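Local coordinates for protein enolase from the environmental genome shotgun sequencing of the Sargasso Sea (PDB 2QGY) that is of unknown function but belongs to the enolase superfamily, whose members typically abstract a proton alpha to a carboxylate and stabilise the enolate with magnesium, at residues Q6-G11 against G117-L122; P78-K83 against I110-I115; Y139-S144 against G167-P172; P196-L201 against N221-E226. All blocks are in the same frame, centred on the assembly; numbering follows the deposited sequence.

Contact 1: residues Q6-G11 against G117-L122; sequences QDISIG and GKLKNL
Ile10 and Leu119 bring their CA atoms nearest, 8.0 Å apart, where the irregular segment 6-11 passes the last turn of the helix that ends in 117-122. No hydrogen bond crosses this gap, and side chains bridge it. The helix closes in a Schellman motif: Leu122 N bonds to Gly117 O, Asn121 N bonds weakly to Lys118 O, and Asn121 takes the positive phi that asparagine tolerates well. Leu119 CD1 reaches both isoleucines, 4.0 Å from Ile8 CG2 and 4.3 Å from Ile10 CG1. The same methyl lies 3.4 Å from Ser9 O. With CG1 opposite the carbonyl carbon (chi1 -67°), Ile8 reaches on to Lys120, where its CD1 sits a tight 3.4 Å from Lys120 CG. The two branches of isoleucine thus serve two neighbours at once. Lys120 bends at chi2 and chi3, offering its aliphatic part to Ile8 while its ammonium bonds to Asn5. This is surface packing within the capping domain, of the segment before strand 13-21 on the end of helix 99-120. Ile10 continues inward onto Leu112 and Ile115 of that helix, and its backbone bonds to Leu80; Lys120 also touches Leu127 of helix 124-128.

Contact 2: residues P78-K83 against I110-I115; sequences PNLSIK and IALWDI
The first turn of helix 82-93 sits against the middle of helix 99-120, with Ile82 CA and Leu112 CA 6.1 Å apart. Ile82 carries most of the contact. Its CD1 methyl stands over the centre of the Trp113 indole, a CH-pi contact 3.5 Å from the centroid of the six-membered ring and only 15° off the ring normal. Its CG2 comes down beside it, 3.6 Å from Trp113 NE1, so both methyls of the branched residue rest on the indole. The two side chains cross at about a right angle. Trp113 leaves its helix beside the contact and returns through its ring, chi2 104° turning a flat face to Ile82. The indole nitrogen bonds to Glu109, one turn earlier on the same helix, which helps fix the ring's rotation. Nearer its backbone, Ile82 CG1 packs 4.0 Å from Leu112 CB, and Leu80 CD2 adds a looser touch to Leu112 CD2 at 4.5 Å. Ser81, just before the helix, is its N-cap: a short hydroxyl suits this place, and its CB points away from the apolar interface. The contact is buried packing between two helices of the capping domain. Leu124, Leu127 and Leu128 of helix 124-128 also touch the indole, while Leu282 and Ile283 of helix 282-294 meet Trp113, and Ile283 meets Ile82 as well, joining this pair to the barrel domain.

Contact 3: residues Y139-S144 against G167-P172; sequences YATCWS and GIKIYP
Trp143 points an edge of its indole at the face of Tyr171 in a T-shaped pair, planes at 60°, with Trp143 CD1 standing 3.5 Å above the plane of the Tyr171 ring, over its centre. At the edge of that phenol, in its plane, lies Thr141 CG2. Tyr139 is the third ring, paired edge-to-face with Trp224; Lys169 CB approaches it obliquely, 3.6 Å from Tyr139 CE1, and its hydroxyl accepts a 2.9 Å hydrogen bond from Lys169 NZ. Lysine suits this buried place because its long chain, bent at chi3 (68°), runs past Tyr139 and Thr141 to the acids: Glu226 and Glu328 form salt bridges to the same ammonium, and Glu328 also bonds Thr141 OG1. Beneath these side chains the strands run parallel, 26° apart. Ala140 N bonds Gly167 O, Ala140 O takes Lys169 N at 2.7 Å, and Lys169 O takes Cys142 N. A water bridges Cys142 O and Tyr171 N. Ala140 and Ile168 turn to the opposite face, onto Phe160 of helix 150-162. That helix links these first two parallel strands of the modified TIM barrel in a beta-alpha-beta crossover; strand 327-329 flanks 135-141, and strand 197-200 flanks 168-170.

Contact 4: residues P196-L201 against N221-E226; sequences PLMLDL and NPYWIE. With MG (magnesium ion), chain C.
Leu199 and Ile225 pack at the apolar centre, their CD1 methyls 3.8 Å apart, with Pro222 CB and Leu201 CD1 extending the patch on the face turned to helix 207-217. On the other face Met198 lies across Trp224: its CB sits over the five-membered ring, 3.5 Å from the centroid, and its sulfur stands more distantly above the six-membered ring. A nearly eclipsed chi1 (8°) and bends at chi2 and chi3 carry the flexible thioether on to Tyr223, where Met198 CE meets Tyr223 CD2 at 3.8 Å. Pro196 CB makes an off-centre CH-pi contact with the same phenol. Between these layers the parallel strands join through Tyr223 N to Leu197 O, Leu199 N to Trp224 O, Glu226 N to Leu199 O (2.8 Å) and Leu201 N to Glu226 O. At the polar end Asp200 OD2 and Glu226 OE2 each bind the magnesium ion at 2.0 Å, their carboxylate planes 44° apart; the two oxygens lie 2.8 Å from each other because the metal draws them together. Three waters and Glu252 complete its shell, and one of the waters donates to Asp200 OD1. Glu226 OE1 takes Trp224 NE1 on its anti lone pair at 3.1 Å and pairs with Lys169, an arrangement that probably steadies the carboxylate. Such acids at the C-terminal ends of barrel strands form the metal site of the enolase superfamily. Helix 207-217 makes the crossover between these two strands, with strand 168-170 on one side and 248-250 on the other.

Overall arrangement
Contacts 1 and 2 belong to the capping domain, contacts 3 and 4 to the barrel. The first two share helix 99-120, lie about 7 Å apart between centres, and are nested: contact 2 falls inside the loop closed by contact 1, and Gln6 O probably bonds to Lys83 N between them. Contacts 3 and 4 follow in series, about 9 Å apart between centres, in one sheet where strands 168-170 and 197-200 are neighbours; they touch through a probable bond of Ile170 O to Asp200 N. The two pairs stand about 35 to 39 Å apart between centres, on opposite sides of the chain's centre, so the N-terminal packing is remote from the metal site.

Contact 1: residues Q6-G11 against G117-L122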
# COMPACT_ATOMS: atom_id res chain seq x y z
N GLN A 6 -25.27 2.64 7.93
CA GLN A 6 -24.46 2.18 6.81
C GLN A 6 -25.30 1.33 5.84
O GLN A 6 -24.86 1.02 4.73
CB GLN A 6 -23.17 1.50 7.28
CG GLN A 6 -23.36 0.33 8.16
CD GLN A 6 -22.09 -0.01 8.93
OE1 GLN A 6 -21.34 0.88 9.37
NE2 GLN A 6 -21.85 -1.30 9.12
N ASP A 7 -26.53 1.01 6.25
CA ASP A 7 -27.49 0.28 5.43
C ASP A 7 -28.39 1.16 4.59
O ASP A 7 -29.27 0.64 3.89
CB ASP A 7 -28.39 -0.57 6.31
CG ASP A 7 -27.69 -1.77 6.85
OD1 ASP A 7 -26.75 -2.27 6.18
OD2 ASP A 7 -28.09 -2.22 7.95
N ILE A 8 -28.24 2.48 4.71
CA ILE A 8 -29.06 3.42 3.94
C ILE A 8 -28.95 3.09 2.45
O ILE A 8 -27.86 2.99 1.92
CB ILE A 8 -28.63 4.86 4.21
CG1 ILE A 8 -28.93 5.24 5.67
CG2 ILE A 8 -29.30 5.83 3.21
CD1 ILE A 8 -28.34 6.58 6.12
N SER A 9 -30.09 2.89 1.78
CA SER A 9 -30.06 2.54 0.38
C SER A 9 -29.75 3.77 -0.47
O SER A 9 -30.44 4.78 -0.38
CB SER A 9 -31.36 1.88 -0.09
OG SER A 9 -31.20 1.48 -1.45
N ILE A 10 -28.70 3.65 -1.28
CA ILE A 10 -28.23 4.72 -2.14
C ILE A 10 -28.71 4.49 -3.58
O ILE A 10 -29.02 5.45 -4.29
CB ILE A 10 -26.66 4.84 -2.07
CG1 ILE A 10 -26.23 5.42 -0.72
CG2 ILE A 10 -26.09 5.66 -3.24
CD1 ILE A 10 -24.73 5.30 -0.44
N GLY A 11 -28.74 3.22 -4.00
CA GLY A 11 -29.15 2.88 -5.36
C GLY A 11 -27.99 2.84 -6.33
O GLY A 11 -26.84 2.77 -5.91
N GLY A 117 -26.03 11.00 4.26
CA GLY A 117 -26.44 12.15 5.07
C GLY A 117 -27.54 12.96 4.39
O GLY A 117 -28.50 13.41 5.05
N LYS A 118 -27.38 13.17 3.09
CA LYS A 118 -28.37 13.92 2.31
C LYS A 118 -29.69 13.18 2.19
O LYS A 118 -30.75 13.82 2.19
CB LYS A 118 -27.83 14.29 0.92
CG LYS A 118 -26.82 15.44 1.00
CD LYS A 118 -26.07 15.68 -0.31
CE LYS A 118 -24.93 16.68 -0.07
NZ LYS A 118 -23.89 16.76 -1.16
N LEU A 119 -29.64 11.86 2.05
CA LEU A 119 -30.87 11.05 2.01
C LEU A 119 -31.67 11.07 3.32
O LEU A 119 -32.91 11.00 3.32
CB LEU A 119 -30.53 9.63 1.57
CG LEU A 119 -30.08 9.48 0.12
CD1 LEU A 119 -29.55 8.10 -0.13
CD2 LEU A 119 -31.25 9.78 -0.85
N LYS A 120 -30.96 11.18 4.44
CA LYS A 120 -31.58 11.29 5.77
C LYS A 120 -31.82 12.75 6.19
O LYS A 120 -32.41 13.01 7.23
CB LYS A 120 -30.68 10.62 6.80
CG LYS A 120 -30.60 9.12 6.65
CD LYS A 120 -31.55 8.39 7.62
CE LYS A 120 -31.18 8.66 9.08
NZ LYS A 120 -31.64 7.59 10.02
N ASN A 121 -31.36 13.69 5.38
CA ASN A 121 -31.35 15.12 5.73
C ASN A 121 -30.71 15.40 7.09
O ASN A 121 -31.24 16.15 7.93
CB ASN A 121 -32.75 15.76 5.64
CG ASN A 121 -32.70 17.28 5.62
OD1 ASN A 121 -31.82 17.87 4.97
ND2 ASN A 121 -33.63 17.92 6.33
N LEU A 122 -29.56 14.79 7.31
CA LEU A 122 -28.85 14.95 8.56
C LEU A 122 -27.36 15.21 8.32
O LEU A 122 -26.78 14.63 7.42
CB LEU A 122 -29.01 13.70 9.43
CG LEU A 122 -30.33 13.45 10.17
CD1 LEU A 122 -30.25 12.11 10.89
CD2 LEU A 122 -30.62 14.55 11.16

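Contact 2: residues P78-K83 against I110-I115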
# COMPACT_ATOMS: atom_id res chain seq x y z
N PRO A 78 -27.63 -2.28 -7.89
CA PRO A 78 -28.92 -1.59 -7.72
C PRO A 78 -29.22 -1.18 -6.27
O PRO A 78 -29.85 -0.15 -6.03
CB PRO A 78 -29.95 -2.63 -8.19
CG PRO A 78 -29.26 -3.97 -8.02
CD PRO A 78 -27.80 -3.70 -8.28
N ASN A 79 -28.79 -2.00 -5.33
CA ASN A 79 -29.10 -1.77 -3.92
C ASN A 79 -27.87 -1.35 -3.12
O ASN A 79 -27.68 -1.77 -1.99
CB ASN A 79 -29.75 -3.03 -3.33
CG ASN A 79 -29.18 -4.33 -3.90
OD1 ASN A 79 -27.97 -4.43 -4.16
ND2 ASN A 79 -30.05 -5.33 -4.11
N LEU A 80 -27.04 -0.50 -3.72
CA LEU A 80 -25.79 -0.04 -3.10
C LEU A 80 -26.01 0.72 -1.78
O LEU A 80 -26.93 1.53 -1.65
CB LEU A 80 -25.00 0.83 -4.09
CG LEU A 80 -23.57 1.24 -3.72
CD1 LEU A 80 -22.64 0.03 -3.64
CD2 LEU A 80 -23.06 2.26 -4.74
N SER A 81 -25.14 0.44 -0.81
CA SER A 81 -25.08 1.17 0.44
C SER A 81 -23.61 1.30 0.85
O SER A 81 -22.74 0.69 0.23
CB SER A 81 -25.86 0.43 1.52
OG SER A 81 -25.21 -0.79 1.88
N ILE A 82 -23.35 2.09 1.88
CA ILE A 82 -21.99 2.21 2.45
C ILE A 82 -21.50 0.81 2.81
O ILE A 82 -20.40 0.41 2.43
CB ILE A 82 -21.96 3.11 3.69
CG1 ILE A 82 -22.30 4.55 3.30
CG2 ILE A 82 -20.54 3.11 4.35
CD1 ILE A 82 -22.85 5.33 4.49
N LYS A 83 -22.35 0.05 3.51
CA LYS A 83 -22.03 -1.33 3.90
C LYS A 83 -21.78 -2.25 2.72
O LYS A 83 -20.78 -2.98 2.73
CB LYS A 83 -23.13 -1.92 4.80
CG LYS A 83 -22.81 -3.33 5.30
CD LYS A 83 -23.60 -3.67 6.55
CE LYS A 83 -23.61 -5.19 6.81
NZ LYS A 83 -24.57 -5.57 7.88
N ILE A 110 -16.31 8.18 1.50
CA ILE A 110 -16.65 9.48 2.07
C ILE A 110 -17.80 10.09 1.26
O ILE A 110 -18.74 10.66 1.83
CB ILE A 110 -15.42 10.43 2.09
CG1 ILE A 110 -14.45 9.97 3.20
CG2 ILE A 110 -15.86 11.91 2.35
CD1 ILE A 110 -13.07 10.63 3.13
N ALA A 111 -17.74 9.98 -0.06
CA ALA A 111 -18.86 10.49 -0.90
C ALA A 111 -20.20 9.77 -0.64
O ALA A 111 -21.27 10.40 -0.69
CB ALA A 111 -18.53 10.42 -2.37
N LEU A 112 -20.13 8.46 -0.40
CA LEU A 112 -21.34 7.69 -0.08
C LEU A 112 -21.93 8.11 1.28
O LEU A 112 -23.16 8.14 1.46
CB LEU A 112 -21.07 6.18 -0.16
CG LEU A 112 -20.62 5.58 -1.51
CD1 LEU A 112 -20.48 4.09 -1.42
CD2 LEU A 112 -21.55 5.95 -2.72
N TRP A 113 -21.06 8.46 2.22
CA TRP A 113 -21.51 9.00 3.51
C TRP A 113 -22.20 10.35 3.33
O TRP A 113 -23.20 10.61 4.02
CB TRP A 113 -20.36 9.16 4.51
CG TRP A 113 -20.00 7.88 5.22
CD1 TRP A 113 -18.92 7.09 4.96
CD2 TRP A 113 -20.72 7.24 6.29
NE1 TRP A 113 -18.91 6.00 5.82
CE2 TRP A 113 -20.00 6.07 6.63
CE3 TRP A 113 -21.89 7.55 7.00
CZ2 TRP A 113 -20.43 5.20 7.64
CZ3 TRP A 113 -22.31 6.68 8.00
CH2 TRP A 113 -21.58 5.52 8.31
N ASP A 114 -21.67 11.19 2.46
CA ASP A 114 -22.25 12.51 2.18
C ASP A 114 -23.67 12.27 1.63
O ASP A 114 -24.66 12.89 2.08
CB ASP A 114 -21.37 13.23 1.14
CG ASP A 114 -21.75 14.72 0.96
OD1 ASP A 114 -22.31 15.33 1.89
OD2 ASP A 114 -21.44 15.29 -0.11
N ILE A 115 -23.74 11.39 0.65
CA ILE A 115 -25.03 11.01 -0.00
C ILE A 115 -26.00 10.49 1.06
O ILE A 115 -27.14 10.97 1.16
CB ILE A 115 -24.81 9.97 -1.12
CG1 ILE A 115 -24.16 10.68 -2.32
CG2 ILE A 115 -26.18 9.27 -1.55
CD1 ILE A 115 -23.45 9.76 -3.32

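Contact 3: residues Y139-S144 against G167-P172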
# COMPACT_ATOMS: atom_id res chain seq x y z
N TYR A 139 -5.58 21.80 16.18
CA TYR A 139 -4.25 22.35 16.32
C TYR A 139 -3.75 22.64 14.89
O TYR A 139 -4.28 22.09 13.92
CB TYR A 139 -3.31 21.37 17.05
CG TYR A 139 -2.88 20.18 16.19
CD1 TYR A 139 -1.72 20.24 15.42
CD2 TYR A 139 -3.66 19.02 16.14
CE1 TYR A 139 -1.33 19.15 14.58
CE2 TYR A 139 -3.28 17.93 15.34
CZ TYR A 139 -2.13 18.00 14.56
OH TYR A 139 -1.75 16.93 13.79
N ALA A 140 -2.76 23.51 14.79
CA ALA A 140 -2.23 23.95 13.52
C ALA A 140 -0.86 23.40 13.26
O ALA A 140 0.05 23.46 14.13
CB ALA A 140 -2.20 25.47 13.46
N THR A 141 -0.67 22.88 12.05
CA THR A 141 0.62 22.36 11.64
C THR A 141 1.39 23.42 10.87
O THR A 141 0.86 24.05 9.97
CB THR A 141 0.45 21.10 10.78
OG1 THR A 141 -0.09 20.06 11.60
CG2 THR A 141 1.76 20.63 10.19
N CYS A 142 2.64 23.63 11.29
CA CYS A 142 3.54 24.60 10.65
C CYS A 142 4.57 23.87 9.81
O CYS A 142 5.57 23.35 10.33
CB CYS A 142 4.29 25.40 11.71
SG CYS A 142 5.12 26.78 10.94
N TRP A 143 4.33 23.80 8.51
CA TRP A 143 5.21 23.09 7.63
C TRP A 143 5.23 23.75 6.26
O TRP A 143 4.18 24.18 5.77
CB TRP A 143 4.71 21.64 7.47
CG TRP A 143 5.62 20.80 6.63
CD1 TRP A 143 6.70 20.06 7.07
CD2 TRP A 143 5.56 20.63 5.22
NE1 TRP A 143 7.31 19.44 6.00
CE2 TRP A 143 6.61 19.76 4.85
CE3 TRP A 143 4.68 21.09 4.22
CZ2 TRP A 143 6.83 19.37 3.53
CZ3 TRP A 143 4.91 20.71 2.90
CH2 TRP A 143 5.97 19.85 2.57
N SER A 144 6.40 23.82 5.64
CA SER A 144 6.50 24.31 4.26
C SER A 144 7.48 23.51 3.39
O SER A 144 8.51 23.02 3.87
CB SER A 144 6.87 25.79 4.20
OG SER A 144 6.99 26.21 2.84
N GLY A 167 -3.27 24.28 19.64
CA GLY A 167 -1.92 23.73 19.65
C GLY A 167 -1.18 24.08 18.38
O GLY A 167 -1.79 24.51 17.41
N ILE A 168 0.14 23.93 18.39
CA ILE A 168 0.93 24.11 17.17
C ILE A 168 1.86 22.91 17.02
O ILE A 168 2.51 22.49 18.00
CB ILE A 168 1.77 25.44 17.20
CG1 ILE A 168 0.83 26.65 17.11
CG2 ILE A 168 2.79 25.49 16.04
CD1 ILE A 168 1.51 28.00 17.39
N LYS A 169 1.87 22.32 15.82
CA LYS A 169 2.81 21.23 15.53
C LYS A 169 3.98 21.72 14.67
O LYS A 169 3.77 22.33 13.64
CB LYS A 169 2.10 20.02 14.91
CG LYS A 169 3.02 18.83 14.78
CD LYS A 169 2.32 17.53 14.39
CE LYS A 169 1.77 17.57 12.94
NZ LYS A 169 0.89 16.37 12.64
N ILE A 170 5.21 21.49 15.13
CA ILE A 170 6.40 21.84 14.37
C ILE A 170 7.25 20.62 13.99
O ILE A 170 7.03 19.51 14.51
CB ILE A 170 7.29 22.84 15.17
CG1 ILE A 170 7.68 22.21 16.51
CG2 ILE A 170 6.52 24.18 15.40
CD1 ILE A 170 8.79 22.93 17.24
N TYR A 171 8.20 20.83 13.09
CA TYR A 171 9.09 19.79 12.62
C TYR A 171 10.52 20.18 13.00
O TYR A 171 11.21 20.87 12.24
CB TYR A 171 8.97 19.61 11.09
CG TYR A 171 7.64 19.01 10.64
CD1 TYR A 171 7.60 17.72 10.10
CD2 TYR A 171 6.47 19.73 10.73
CE1 TYR A 171 6.35 17.15 9.68
CE2 TYR A 171 5.25 19.18 10.32
CZ TYR A 171 5.21 17.89 9.82
OH TYR A 171 4.00 17.36 9.39
N PRO A 172 10.96 19.76 14.21
CA PRO A 172 12.16 20.31 14.84
C PRO A 172 13.46 19.59 14.48
O PRO A 172 14.52 20.02 14.94
CB PRO A 172 11.85 20.14 16.33
CG PRO A 172 11.10 18.82 16.37
CD PRO A 172 10.29 18.78 15.08
O HOH W 1 7.97 23.33 11.82

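Contact 4: residues P196-L201 against N221-E226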
# COMPACT_ATOMS: atom_id res chain seq x y z
N PRO A 196 -0.26 23.62 23.95
CA PRO A 196 0.21 22.35 23.39
C PRO A 196 1.18 22.58 22.25
O PRO A 196 0.85 23.28 21.28
CB PRO A 196 -1.08 21.68 22.94
CG PRO A 196 -2.11 22.20 23.93
CD PRO A 196 -1.73 23.65 24.09
N LEU A 197 2.39 22.04 22.39
CA LEU A 197 3.38 22.11 21.34
C LEU A 197 3.67 20.67 20.92
O LEU A 197 4.29 19.90 21.65
CB LEU A 197 4.67 22.81 21.80
CG LEU A 197 5.84 22.86 20.82
CD1 LEU A 197 5.48 23.66 19.54
CD2 LEU A 197 7.07 23.48 21.53
N MET A 198 3.21 20.30 19.73
CA MET A 198 3.53 18.97 19.21
C MET A 198 4.72 18.93 18.27
O MET A 198 5.00 19.90 17.55
CB MET A 198 2.31 18.22 18.65
CG MET A 198 0.98 18.89 18.49
SD MET A 198 0.17 20.02 19.65
CE MET A 198 -1.50 19.49 19.67
N LEU A 199 5.45 17.82 18.29
CA LEU A 199 6.69 17.71 17.57
C LEU A 199 6.57 16.55 16.60
O LEU A 199 6.35 15.41 17.01
CB LEU A 199 7.89 17.49 18.53
CG LEU A 199 8.15 18.51 19.67
CD1 LEU A 199 9.42 18.15 20.48
CD2 LEU A 199 8.25 19.94 19.15
N ASP A 200 6.72 16.85 15.32
CA ASP A 200 6.69 15.82 14.31
C ASP A 200 8.11 15.54 13.89
O ASP A 200 8.74 16.34 13.22
CB ASP A 200 5.80 16.24 13.12
CG ASP A 200 5.51 15.07 12.18
OD1 ASP A 200 6.35 14.16 12.09
OD2 ASP A 200 4.43 15.08 11.54
N LEU A 201 8.63 14.39 14.32
CA LEU A 201 10.00 14.01 13.95
C LEU A 201 10.16 13.46 12.53
O LEU A 201 11.28 13.39 12.03
CB LEU A 201 10.59 13.00 14.94
CG LEU A 201 10.53 13.41 16.42
CD1 LEU A 201 11.49 12.53 17.27
CD2 LEU A 201 10.79 14.89 16.61
N ASN A 221 8.45 20.22 27.53
CA ASN A 221 7.09 19.68 27.72
C ASN A 221 6.31 19.51 26.41
O ASN A 221 5.19 20.01 26.29
CB ASN A 221 6.28 20.57 28.69
CG ASN A 221 5.00 19.89 29.17
OD1 ASN A 221 4.89 18.66 29.17
ND2 ASN A 221 4.03 20.70 29.59
N PRO A 222 6.88 18.74 25.45
CA PRO A 222 6.09 18.55 24.23
C PRO A 222 4.77 17.81 24.49
O PRO A 222 4.69 16.89 25.31
CB PRO A 222 7.01 17.73 23.32
CG PRO A 222 8.06 17.17 24.18
CD PRO A 222 8.16 18.04 25.42
N TYR A 223 3.73 18.23 23.79
CA TYR A 223 2.43 17.63 23.96
C TYR A 223 2.42 16.20 23.42
O TYR A 223 1.76 15.31 23.99
CB TYR A 223 1.37 18.49 23.28
CG TYR A 223 -0.04 18.07 23.58
CD1 TYR A 223 -0.69 18.52 24.74
CD2 TYR A 223 -0.74 17.25 22.70
CE1 TYR A 223 -1.99 18.12 25.03
CE2 TYR A 223 -2.04 16.86 22.96
CZ TYR A 223 -2.67 17.30 24.13
OH TYR A 223 -3.96 16.88 24.38
N TRP A 224 3.10 16.00 22.29
CA TRP A 224 3.30 14.65 21.74
C TRP A 224 4.47 14.60 20.82
O TRP A 224 4.97 15.64 20.41
CB TRP A 224 2.02 14.09 21.08
CG TRP A 224 1.60 14.58 19.70
CD1 TRP A 224 2.36 14.68 18.55
CD2 TRP A 224 0.27 14.92 19.33
NE1 TRP A 224 1.55 15.09 17.49
CE2 TRP A 224 0.28 15.26 17.96
CE3 TRP A 224 -0.94 14.98 20.04
CZ2 TRP A 224 -0.89 15.64 17.27
CZ3 TRP A 224 -2.10 15.37 19.36
CH2 TRP A 224 -2.06 15.69 17.99
N ILE A 225 4.92 13.39 20.52
CA ILE A 225 6.07 13.16 19.66
C ILE A 225 5.54 12.26 18.55
O ILE A 225 5.11 11.13 18.81
CB ILE A 225 7.20 12.38 20.42
CG1 ILE A 225 7.78 13.23 21.57
CG2 ILE A 225 8.35 12.00 19.45
CD1 ILE A 225 8.34 14.56 21.15
N GLU A 226 5.58 12.77 17.33
CA GLU A 226 4.94 12.11 16.22
C GLU A 226 5.99 11.46 15.31
O GLU A 226 7.03 12.06 15.00
CB GLU A 226 4.10 13.15 15.47
CG GLU A 226 3.45 12.62 14.24
CD GLU A 226 2.43 13.62 13.67
OE1 GLU A 226 1.77 14.36 14.45
OE2 GLU A 226 2.27 13.62 12.45
MG MG C . 3.27 13.69 10.69
O HOH W 2 3.02 21.04 25.15
O HOH W 3 4.89 12.41 10.79
O HOH W 4 4.00 14.03 8.84
O HOH W 5 2.10 15.39 10.17